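PDB 3H3E: metallo-beta-lactamase domain-containing protein from Thermotoga maritima, which binds zinc through a cluster of histidines and is probably a metal-dependent enzyme of the metallo-beta-lactamase superfamily, though its substrate and reaction are not established. Local coordinates for residues Trp87-Ala92 with Lys117-Arg122; Ser82-Trp87 with Tyr112-Lys117; Phe131-Ala136 with Leu190-Thr195; Lys141-Asp146 with Lys157-Asp162. The protein carries 2 engineered substitutions. All blocks are in the same frame, centred on the assembly; numbering follows the deposited sequence.

Overall arrangement
Interactions 1 and 2 hold the same two elements, the parallel strands 85-89 and 115-119 at one edge of a mixed sheet, and share W87 and K117. Interaction 2 takes the outer ends, where backbone bonds and an asparagine amide dominate; interaction 1 takes the inner ends, where W87 and V119 are buried and R89 turns toward the loops near the zinc site. Interaction 3 is a mostly buried contact of a strand of the second mixed sheet with helix 185-193, joined by one apolar touch and a water. Interaction 4, about 17 Å from interaction 3 between centres, pairs two irregular loops, with an exposed salt bridge at one end and buried F160 beside the metal ligands at the other.

Interaction 1. Residues Trp87-Ala92 with Lys117-Arg122; sequences WLRKEA and KFVIER
R89 reaches from strand 85-89 over V119 O toward E121. Its CB and CG each lie 4.0 Å from V119 O, and the chain then bends at chi2 and chi3; NE and CZ follow at 3.7 Å, that same oxygen lying over one face of the guanidinium near its rim. NH2 at the tip donates to E121 O (3.2 Å) from above the carbonyl plane, the acceptor lying near the guanidinium plane. NH1 donates to E161 O and has E91 OE2 nearby as a purely electrostatic partner. A water takes the K90 N-H and donates to V119 O and E91 OE2, bridging the two segments beyond their backbone bonds. Earlier along the strands, L88 N donates to K117 O and V119 N to L88 O (2.8 Å). On the W87 side, K117 CG sits over the indole face, 3.7 Å from the six-membered ring centroid, while V119 CG2 meets the ring edge; W87 NE1 donates to D64 OD1. On the L88 side, L88 CG touches F118 CE2 at 3.8 Å, and K90 NZ stands over the F118 ring in a cation-pi contact, 4.9 Å from its centroid. These are neighbouring parallel strands at the edge of one sheet of the metallo-beta-lactamase alpha-beta/beta-alpha sandwich.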
# COMPACT_ATOMS: atom_id res chain seq x y z
N TRP A 87 -6.91 0.52 -11.24
CA TRP A 87 -6.95 -0.90 -10.93
C TRP A 87 -7.39 -1.09 -9.50
O TRP A 87 -6.62 -0.84 -8.58
CB TRP A 87 -5.56 -1.49 -11.07
CG TRP A 87 -5.02 -1.44 -12.45
CD1 TRP A 87 -4.68 -0.33 -13.14
CD2 TRP A 87 -4.73 -2.55 -13.30
NE1 TRP A 87 -4.21 -0.67 -14.38
CE2 TRP A 87 -4.22 -2.03 -14.50
CE3 TRP A 87 -4.86 -3.93 -13.17
CZ2 TRP A 87 -3.83 -2.85 -15.57
CZ3 TRP A 87 -4.48 -4.75 -14.24
CH2 TRP A 87 -3.97 -4.20 -15.42
N LEU A 88 -8.63 -1.54 -9.32
CA LEU A 88 -9.16 -1.80 -7.99
C LEU A 88 -9.90 -3.13 -7.93
O LEU A 88 -10.36 -3.64 -8.95
CB LEU A 88 -10.08 -0.66 -7.56
CG LEU A 88 -11.37 -0.44 -8.34
CD1 LEU A 88 -12.34 0.36 -7.51
CD2 LEU A 88 -11.11 0.27 -9.66
N ARG A 89 -10.01 -3.68 -6.72
CA ARG A 89 -10.83 -4.86 -6.49
C ARG A 89 -12.32 -4.49 -6.44
O ARG A 89 -12.68 -3.46 -5.88
CB ARG A 89 -10.43 -5.55 -5.20
CG ARG A 89 -9.02 -6.09 -5.18
CD ARG A 89 -8.90 -7.37 -4.36
NE ARG A 89 -8.78 -8.54 -5.24
CZ ARG A 89 -9.60 -9.58 -5.21
NH1 ARG A 89 -10.60 -9.63 -4.34
NH2 ARG A 89 -9.41 -10.57 -6.05
N LYS A 90 -13.17 -5.33 -7.02
CA LYS A 90 -14.60 -5.07 -7.00
C LYS A 90 -15.07 -4.63 -5.62
O LYS A 90 -15.91 -3.75 -5.50
CB LYS A 90 -15.41 -6.29 -7.47
CG LYS A 90 -15.44 -6.47 -8.99
CD LYS A 90 -16.42 -7.57 -9.42
CE LYS A 90 -17.01 -7.31 -10.82
NZ LYS A 90 -17.85 -6.06 -10.93
N GLU A 91 -14.51 -5.23 -4.57
CA GLU A 91 -15.02 -4.96 -3.23
C GLU A 91 -14.50 -3.66 -2.61
O GLU A 91 -14.93 -3.25 -1.53
CB GLU A 91 -14.82 -6.18 -2.30
CG GLU A 91 -13.52 -6.93 -2.50
CD GLU A 91 -13.59 -8.00 -3.58
OE1 GLU A 91 -14.06 -9.11 -3.29
OE2 GLU A 91 -13.12 -7.74 -4.71
N ALA A 92 -13.59 -2.99 -3.30
CA ALA A 92 -13.21 -1.64 -2.91
C ALA A 92 -14.40 -0.68 -3.00
O ALA A 92 -14.38 0.40 -2.43
CB ALA A 92 -12.08 -1.15 -3.78
N LYS A 117 -10.55 -0.65 -13.82
CA LYS A 117 -10.12 -1.98 -14.22
C LYS A 117 -10.25 -2.84 -12.98
O LYS A 117 -9.51 -2.68 -12.02
CB LYS A 117 -8.68 -1.95 -14.71
CG LYS A 117 -8.04 -3.32 -14.82
CD LYS A 117 -8.30 -3.95 -16.17
CE LYS A 117 -7.29 -5.04 -16.50
NZ LYS A 117 -7.22 -5.24 -17.98
N PHE A 118 -11.23 -3.73 -13.00
CA PHE A 118 -11.55 -4.52 -11.82
C PHE A 118 -10.73 -5.79 -11.70
O PHE A 118 -10.65 -6.59 -12.64
CB PHE A 118 -13.05 -4.80 -11.75
CG PHE A 118 -13.85 -3.58 -11.42
CD1 PHE A 118 -14.49 -2.87 -12.42
CD2 PHE A 118 -13.89 -3.10 -10.12
CE1 PHE A 118 -15.20 -1.71 -12.11
CE2 PHE A 118 -14.59 -1.96 -9.80
CZ PHE A 118 -15.25 -1.26 -10.80
N VAL A 119 -10.10 -5.94 -10.54
CA VAL A 119 -9.17 -7.03 -10.31
C VAL A 119 -9.90 -8.13 -9.55
O VAL A 119 -10.41 -7.90 -8.46
CB VAL A 119 -7.94 -6.50 -9.55
CG1 VAL A 119 -7.02 -7.61 -9.14
CG2 VAL A 119 -7.19 -5.52 -10.43
N ILE A 120 -9.97 -9.32 -10.15
CA ILE A 120 -10.71 -10.45 -9.58
C ILE A 120 -9.82 -11.60 -9.15
O ILE A 120 -10.07 -12.24 -8.13
CB ILE A 120 -11.66 -11.05 -10.59
CG1 ILE A 120 -12.04 -10.03 -11.66
CG2 ILE A 120 -12.88 -11.63 -9.89
CD1 ILE A 120 -12.59 -10.69 -12.90
N GLU A 121 -8.79 -11.88 -9.93
CA GLU A 121 -7.87 -12.98 -9.67
C GLU A 121 -7.06 -12.84 -8.37
O GLU A 121 -6.96 -11.74 -7.81
CB GLU A 121 -6.90 -13.13 -10.84
CG GLU A 121 -7.52 -12.95 -12.21
CD GLU A 121 -8.64 -13.92 -12.47
OE1 GLU A 121 -8.87 -14.78 -11.59
OE2 GLU A 121 -9.28 -13.83 -13.54
N ARG A 122 -6.48 -13.94 -7.90
CA ARG A 122 -5.55 -13.92 -6.78
C ARG A 122 -4.24 -13.26 -7.21
O ARG A 122 -3.64 -12.52 -6.45
CB ARG A 122 -5.25 -15.34 -6.26
CG ARG A 122 -6.45 -16.20 -5.84
CD ARG A 122 -7.14 -15.74 -4.55
NE ARG A 122 -6.34 -15.95 -3.34
CZ ARG A 122 -5.95 -14.98 -2.51
NH1 ARG A 122 -6.27 -13.72 -2.74
NH2 ARG A 122 -5.23 -15.29 -1.43
O HOH W 1 -12.69 -8.06 -7.21

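Interaction 2. Residues Ser82-Trp87 with Tyr112-Lys117; sequences SGKRVW and YYNTGK. Engineered in segment 112-117: Y112 (natural residue Lys), Y113 (natural residue Lys).
The N114 amide bridges to the chain just before strand 85-89: its OD1 takes the K84 N-H at 2.9 Å, in the amide plane and on a lone pair. CG of N114 lies anti to the carbonyl carbon (chi1 -63°), which lays the side chain alongside that of K84, with K84 CB 3.5 Å from OD1. One residue earlier in each segment, G83 N donates to O of the engineered Y113 (2.8 Å, 166° at the hydrogen). Beyond N114 the parallel ladder starts with T115 N to K84 O and continues with V86 N to T115 O and K117 N to V86 O, the last two both 2.7 Å long and nearly straight at 173°. V86 CG2 packs on N114 CB at 4.0 Å. On the other face R85 and K117 run side by side, bringing R85 NH2 within 3.4 Å of K117 NZ, a close approach of like charges; a long, weak ion pair to D64 may ease it on the arginine side. In the second shell, N114 ND2 donates to L81 O and V110 O, which fixes the amide rotation. N114 thus joins the end of helix 107-113 to the start of edge strand 115-119, with strand 64-66 on the far flank of 85-89.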
# COMPACT_ATOMS: atom_id res chain seq x y z
N SER A 82 -8.15 12.57 -13.97
CA SER A 82 -9.09 12.17 -14.99
C SER A 82 -8.36 11.29 -16.00
O SER A 82 -7.15 11.44 -16.23
CB SER A 82 -9.67 13.39 -15.72
OG SER A 82 -10.08 14.42 -14.85
N GLY A 83 -9.09 10.36 -16.60
CA GLY A 83 -8.57 9.57 -17.69
C GLY A 83 -7.57 8.49 -17.32
O GLY A 83 -6.98 7.87 -18.18
N LYS A 84 -7.36 8.29 -16.02
CA LYS A 84 -6.48 7.22 -15.58
C LYS A 84 -7.19 5.89 -15.70
O LYS A 84 -8.42 5.84 -15.78
CB LYS A 84 -6.03 7.45 -14.14
CG LYS A 84 -5.37 8.80 -13.90
CD LYS A 84 -4.01 8.91 -14.56
CE LYS A 84 -3.56 10.35 -14.63
NZ LYS A 84 -2.24 10.52 -15.28
N ARG A 85 -6.42 4.82 -15.74
CA ARG A 85 -6.94 3.47 -15.66
C ARG A 85 -6.72 3.01 -14.23
O ARG A 85 -5.59 2.80 -13.79
CB ARG A 85 -6.16 2.59 -16.60
CG ARG A 85 -6.68 1.20 -16.76
CD ARG A 85 -5.62 0.43 -17.45
NE ARG A 85 -6.15 -0.68 -18.22
CZ ARG A 85 -5.38 -1.50 -18.92
NH1 ARG A 85 -4.06 -1.31 -18.95
NH2 ARG A 85 -5.94 -2.50 -19.59
N VAL A 86 -7.81 2.89 -13.48
CA VAL A 86 -7.72 2.63 -12.05
C VAL A 86 -7.94 1.17 -11.77
O VAL A 86 -9.01 0.63 -12.04
CB VAL A 86 -8.76 3.42 -11.27
CG1 VAL A 86 -8.66 3.07 -9.80
CG2 VAL A 86 -8.58 4.91 -11.50
N TRP A 87 -6.91 0.52 -11.24
CA TRP A 87 -6.95 -0.90 -10.93
C TRP A 87 -7.39 -1.09 -9.50
O TRP A 87 -6.62 -0.84 -8.58
CB TRP A 87 -5.56 -1.49 -11.07
CG TRP A 87 -5.02 -1.44 -12.45
CD1 TRP A 87 -4.68 -0.33 -13.14
CD2 TRP A 87 -4.73 -2.55 -13.30
NE1 TRP A 87 -4.21 -0.67 -14.38
CE2 TRP A 87 -4.22 -2.03 -14.50
CE3 TRP A 87 -4.86 -3.93 -13.17
CZ2 TRP A 87 -3.83 -2.85 -15.57
CZ3 TRP A 87 -4.48 -4.75 -14.24
CH2 TRP A 87 -3.97 -4.20 -15.42
N TYR A 112 -16.56 8.17 -12.93
CA TYR A 112 -17.07 9.11 -13.92
C TYR A 112 -15.93 9.66 -14.75
O TYR A 112 -15.97 9.60 -15.98
CB TYR A 112 -17.78 10.26 -13.21
CG TYR A 112 -18.42 11.26 -14.16
CD1 TYR A 112 -19.63 10.97 -14.79
CD2 TYR A 112 -17.83 12.49 -14.44
CE1 TYR A 112 -20.22 11.85 -15.65
CE2 TYR A 112 -18.42 13.38 -15.31
CZ TYR A 112 -19.62 13.05 -15.91
OH TYR A 112 -20.25 13.92 -16.79
N TYR A 113 -14.91 10.18 -14.07
CA TYR A 113 -13.78 10.86 -14.70
C TYR A 113 -12.67 9.92 -15.13
O TYR A 113 -11.82 10.27 -15.97
CB TYR A 113 -13.19 11.88 -13.73
CG TYR A 113 -14.13 12.99 -13.42
CD1 TYR A 113 -14.42 13.96 -14.37
CD2 TYR A 113 -14.75 13.08 -12.19
CE1 TYR A 113 -15.29 14.99 -14.11
CE2 TYR A 113 -15.63 14.11 -11.90
CZ TYR A 113 -15.90 15.07 -12.87
OH TYR A 113 -16.77 16.10 -12.60
N ASN A 114 -12.66 8.74 -14.54
CA ASN A 114 -11.66 7.73 -14.81
C ASN A 114 -12.29 6.43 -15.27
O ASN A 114 -13.51 6.33 -15.41
CB ASN A 114 -10.80 7.47 -13.57
CG ASN A 114 -10.02 8.69 -13.15
OD1 ASN A 114 -9.08 9.10 -13.82
ND2 ASN A 114 -10.40 9.27 -12.03
N THR A 115 -11.45 5.43 -15.47
CA THR A 115 -11.85 4.16 -16.05
C THR A 115 -11.41 3.07 -15.10
O THR A 115 -10.24 2.97 -14.76
CB THR A 115 -11.14 3.94 -17.40
OG1 THR A 115 -11.34 5.10 -18.23
CG2 THR A 115 -11.66 2.71 -18.10
N GLY A 116 -12.36 2.26 -14.66
CA GLY A 116 -12.09 1.20 -13.71
C GLY A 116 -11.61 -0.07 -14.38
O GLY A 116 -12.14 -0.50 -15.40
N LYS A 117 -10.55 -0.65 -13.82
CA LYS A 117 -10.12 -1.98 -14.22
C LYS A 117 -10.25 -2.84 -12.98
O LYS A 117 -9.51 -2.68 -12.02
CB LYS A 117 -8.68 -1.95 -14.71
CG LYS A 117 -8.04 -3.32 -14.82
CD LYS A 117 -8.30 -3.95 -16.17
CE LYS A 117 -7.29 -5.04 -16.50
NZ LYS A 117 -7.22 -5.24 -17.98

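Interaction 3. Residues Phe131-Ala136 with Leu190-Thr195; sequences FLLGPA and LDIAET
L133 and I192 meet at a slant, the leucine reaching from the end of strand 130-133 toward helix 185-193. CD2 of L133 does the touching: it lies 3.8 Å from I192 CG1 and close to I192 CA, so the methyl rests against the helix backbone as well as the side chain. I192 CG1 is anti to its carbonyl carbon (chi1 -66°), which places that branch beside the backbone N and within range of L133. T195 stands farther along, with OG1 4.3 Å from L133 CD2; that hydroxyl donates to D191 O at 3.0 Å, so its polar end is turned back onto the helix backbone. Helix 185-193 here packs beside the second mixed sheet of the metallo-beta-lactamase fold: V167 of strand 165-170 touches both L133 and I192, and F196 adds further apolar surface.

D191 faces the loop that follows the strand. Its OD2 comes 3.2 Å from A136 CA and 3.9 Å from A136 CB, alongside the backbone. A water bridges the segments, donating to G134 O (2.9 Å) and to D191 OD2 (2.8 Å). The same OD2 accepts from N137 N, while OD1 forms a salt bridge with R139; R122 donates to P135 O and makes a long, weak ion pair with OD2.

No direct hydrogen bond joins the two segments, so the polar link between them is indirect, through the water and, more loosely, R122. With a backbone N-H, a water and an arginine all directed at it, the D191 carboxylate is held from several sides, and this surrounding would be expected to stabilise its negative charge.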
# COMPACT_ATOMS: atom_id res chain seq x y z
N PHE A 131 3.04 -7.38 -10.69
CA PHE A 131 1.87 -8.18 -10.36
C PHE A 131 1.09 -7.58 -9.19
O PHE A 131 1.67 -7.05 -8.26
CB PHE A 131 2.29 -9.58 -9.90
CG PHE A 131 3.11 -10.32 -10.89
CD1 PHE A 131 4.49 -10.19 -10.89
CD2 PHE A 131 2.52 -11.16 -11.81
CE1 PHE A 131 5.26 -10.88 -11.79
CE2 PHE A 131 3.28 -11.85 -12.72
CZ PHE A 131 4.66 -11.71 -12.71
N LEU A 132 -0.22 -7.74 -9.22
CA LEU A 132 -1.04 -7.41 -8.07
C LEU A 132 -1.46 -8.70 -7.41
O LEU A 132 -1.95 -9.61 -8.08
CB LEU A 132 -2.29 -6.67 -8.50
CG LEU A 132 -2.14 -5.18 -8.69
CD1 LEU A 132 -3.37 -4.66 -9.41
CD2 LEU A 132 -1.94 -4.50 -7.34
N LEU A 133 -1.28 -8.76 -6.09
CA LEU A 133 -1.74 -9.89 -5.32
C LEU A 133 -2.94 -9.51 -4.48
O LEU A 133 -2.94 -8.48 -3.82
CB LEU A 133 -0.62 -10.45 -4.45
CG LEU A 133 0.17 -11.51 -5.21
CD1 LEU A 133 1.02 -10.82 -6.26
CD2 LEU A 133 1.01 -12.32 -4.27
N GLY A 134 -3.96 -10.36 -4.51
CA GLY A 134 -5.23 -10.07 -3.87
C GLY A 134 -5.16 -10.21 -2.37
O GLY A 134 -4.08 -10.38 -1.80
N PRO A 135 -6.33 -10.16 -1.71
CA PRO A 135 -6.39 -10.15 -0.25
C PRO A 135 -5.57 -11.30 0.32
O PRO A 135 -5.76 -12.45 -0.08
CB PRO A 135 -7.87 -10.39 0.03
CG PRO A 135 -8.56 -10.13 -1.20
CD PRO A 135 -7.64 -10.36 -2.32
N ALA A 136 -4.67 -10.98 1.25
CA ALA A 136 -3.82 -11.99 1.88
C ALA A 136 -4.62 -12.95 2.74
O ALA A 136 -5.62 -12.58 3.34
CB ALA A 136 -2.76 -11.32 2.71
N LEU A 190 3.99 -13.89 3.26
CA LEU A 190 3.86 -15.32 3.14
C LEU A 190 3.05 -15.68 1.90
O LEU A 190 3.37 -16.63 1.20
CB LEU A 190 3.18 -15.89 4.38
CG LEU A 190 3.89 -15.70 5.73
CD1 LEU A 190 2.93 -15.90 6.90
CD2 LEU A 190 5.06 -16.66 5.83
N ASP A 191 2.00 -14.92 1.61
CA ASP A 191 1.25 -15.17 0.39
C ASP A 191 2.16 -15.01 -0.82
O ASP A 191 2.12 -15.81 -1.74
CB ASP A 191 0.03 -14.26 0.28
CG ASP A 191 -1.22 -14.87 0.91
OD1 ASP A 191 -1.09 -15.73 1.80
OD2 ASP A 191 -2.35 -14.49 0.50
N ILE A 192 3.00 -13.98 -0.79
CA ILE A 192 3.97 -13.73 -1.85
C ILE A 192 4.99 -14.87 -1.94
O ILE A 192 5.23 -15.43 -3.00
CB ILE A 192 4.66 -12.40 -1.60
CG1 ILE A 192 3.64 -11.27 -1.74
CG2 ILE A 192 5.80 -12.20 -2.55
CD1 ILE A 192 4.17 -9.94 -1.39
N ALA A 193 5.57 -15.22 -0.80
CA ALA A 193 6.46 -16.37 -0.66
C ALA A 193 5.95 -17.70 -1.24
O ALA A 193 6.75 -18.53 -1.71
CB ALA A 193 6.78 -16.54 0.81
N GLU A 194 4.64 -17.93 -1.18
CA GLU A 194 4.05 -19.17 -1.70
C GLU A 194 3.83 -19.12 -3.21
O GLU A 194 3.55 -20.15 -3.82
CB GLU A 194 2.71 -19.47 -1.02
CG GLU A 194 2.70 -19.38 0.50
CD GLU A 194 1.34 -19.70 1.09
OE1 GLU A 194 0.32 -19.53 0.38
OE2 GLU A 194 1.28 -20.12 2.27
N THR A 195 3.96 -17.92 -3.79
CA THR A 195 3.58 -17.67 -5.18
C THR A 195 4.80 -17.46 -6.08
O THR A 195 4.82 -17.88 -7.23
CB THR A 195 2.70 -16.38 -5.27
OG1 THR A 195 1.49 -16.55 -4.53
CG2 THR A 195 2.34 -16.07 -6.71
O HOH W 2 -2.23 -12.59 -1.53

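Interaction 4. Residues Lys141-Asp146 with Lys157-Asp162; sequences KVPTGD and KDLFED
Beside the zinc site, where H69, H71 and H182 bind the metal, the loop 157-162 sets F160 against the ligands, and P143 of loop 141-146 meets that ring at its edge. P143 CG lies 4.0 Å from F160 CD1, near the ring plane; P143 CB is 4.2 Å from both CD1 and CE1 of F160. The proline and phenyl point opposite ways as they pass. The proline also touches the preceding residues, CG lying 3.9 Å from D158 O and CD loosely near the L159 side chain at CD2.

F160 is held by an Asx turn: its N-H donates to D158 OD1 at 2.9 Å, the nitrogen approaching from above the carboxylate plane. The other oxygen, D158 OD2, lies over one face of the phenyl near the rim and forms a salt bridge with K96. In this metallo-beta-lactamase fold the metal lies among loops at one end of the sheets, and F160 stacks on the ring of H182 there, while F147 meets it edge-to-face.

At the far end of the contact K157 NZ and D146 OD1 form a salt bridge at 3.3 Å, its hydrogen bond weak. K157 leaves its backbone with CG anti to N (chi1 -158°) and bends at chi2, lying roughly perpendicular to the D146 side chain on an exposed part of the surface.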
# COMPACT_ATOMS: atom_id res chain seq x y z
N LYS A 141 -5.65 -14.91 11.81
CA LYS A 141 -5.66 -13.53 12.31
C LYS A 141 -6.81 -12.75 11.70
O LYS A 141 -7.35 -13.13 10.68
CB LYS A 141 -4.34 -12.83 12.03
CG LYS A 141 -3.16 -13.38 12.83
CD LYS A 141 -1.84 -12.75 12.40
CE LYS A 141 -1.88 -11.22 12.52
NZ LYS A 141 -0.83 -10.53 11.69
N VAL A 142 -7.19 -11.66 12.35
CA VAL A 142 -8.24 -10.78 11.84
C VAL A 142 -7.77 -9.34 12.00
O VAL A 142 -7.06 -9.02 12.96
CB VAL A 142 -9.56 -10.98 12.58
CG1 VAL A 142 -9.97 -12.43 12.53
CG2 VAL A 142 -9.45 -10.50 14.01
N PRO A 143 -8.17 -8.46 11.07
CA PRO A 143 -7.63 -7.09 11.04
C PRO A 143 -7.79 -6.39 12.38
O PRO A 143 -8.80 -6.61 13.04
CB PRO A 143 -8.47 -6.41 9.96
CG PRO A 143 -8.90 -7.52 9.07
CD PRO A 143 -9.13 -8.69 9.98
N THR A 144 -6.80 -5.60 12.80
CA THR A 144 -6.91 -4.86 14.06
C THR A 144 -7.67 -3.58 13.78
O THR A 144 -7.72 -3.12 12.63
CB THR A 144 -5.53 -4.55 14.72
OG1 THR A 144 -4.71 -3.78 13.84
CG2 THR A 144 -4.80 -5.82 15.08
N GLY A 145 -8.28 -3.02 14.81
CA GLY A 145 -9.06 -1.81 14.64
C GLY A 145 -10.56 -2.01 14.70
O GLY A 145 -11.05 -3.08 15.04
N ASP A 146 -11.29 -0.95 14.37
CA ASP A 146 -12.73 -0.95 14.50
C ASP A 146 -13.39 -0.76 13.15
O ASP A 146 -14.29 0.06 13.01
CB ASP A 146 -13.14 0.16 15.45
CG ASP A 146 -14.43 -0.15 16.14
OD1 ASP A 146 -14.74 -1.36 16.26
OD2 ASP A 146 -15.12 0.80 16.58
N LYS A 157 -18.61 -6.41 9.66
CA LYS A 157 -17.23 -6.12 9.99
C LYS A 157 -16.40 -6.18 8.70
O LYS A 157 -16.75 -6.89 7.77
CB LYS A 157 -16.73 -7.13 11.03
CG LYS A 157 -15.54 -6.66 11.83
CD LYS A 157 -15.91 -5.77 13.01
CE LYS A 157 -14.64 -5.12 13.57
NZ LYS A 157 -14.85 -4.28 14.78
N ASP A 158 -15.32 -5.42 8.62
CA ASP A 158 -14.55 -5.31 7.38
C ASP A 158 -13.30 -6.19 7.42
O ASP A 158 -12.43 -5.97 8.27
CB ASP A 158 -14.15 -3.85 7.13
CG ASP A 158 -13.63 -3.61 5.72
OD1 ASP A 158 -13.54 -4.56 4.92
OD2 ASP A 158 -13.30 -2.45 5.41
N LEU A 159 -13.21 -7.16 6.51
CA LEU A 159 -12.05 -8.04 6.44
C LEU A 159 -11.09 -7.65 5.32
O LEU A 159 -10.06 -8.29 5.10
CB LEU A 159 -12.47 -9.51 6.30
CG LEU A 159 -13.39 -10.16 7.35
CD1 LEU A 159 -13.05 -11.63 7.42
CD2 LEU A 159 -13.27 -9.55 8.73
N PHE A 160 -11.45 -6.60 4.60
CA PHE A 160 -10.61 -6.04 3.56
C PHE A 160 -10.40 -6.98 2.39
O PHE A 160 -9.28 -7.17 1.92
CB PHE A 160 -9.31 -5.52 4.16
CG PHE A 160 -9.51 -4.38 5.10
CD1 PHE A 160 -9.78 -4.61 6.43
CD2 PHE A 160 -9.48 -3.08 4.64
CE1 PHE A 160 -10.00 -3.55 7.30
CE2 PHE A 160 -9.70 -2.01 5.51
CZ PHE A 160 -9.95 -2.25 6.84
N GLU A 161 -11.51 -7.53 1.91
CA GLU A 161 -11.50 -8.37 0.73
C GLU A 161 -11.06 -7.56 -0.49
O GLU A 161 -10.85 -8.12 -1.57
CB GLU A 161 -12.90 -8.94 0.50
CG GLU A 161 -13.49 -9.67 1.68
CD GLU A 161 -12.95 -11.07 1.84
OE1 GLU A 161 -11.97 -11.42 1.15
OE2 GLU A 161 -13.50 -11.82 2.67
N ASP A 162 -10.94 -6.25 -0.30
CA ASP A 162 -10.52 -5.33 -1.37
C ASP A 162 -9.03 -5.07 -1.42
O ASP A 162 -8.55 -4.48 -2.37
CB ASP A 162 -11.23 -4.00 -1.23
CG ASP A 162 -11.01 -3.35 0.13
OD1 ASP A 162 -11.14 -4.05 1.15
OD2 ASP A 162 -10.71 -2.13 0.18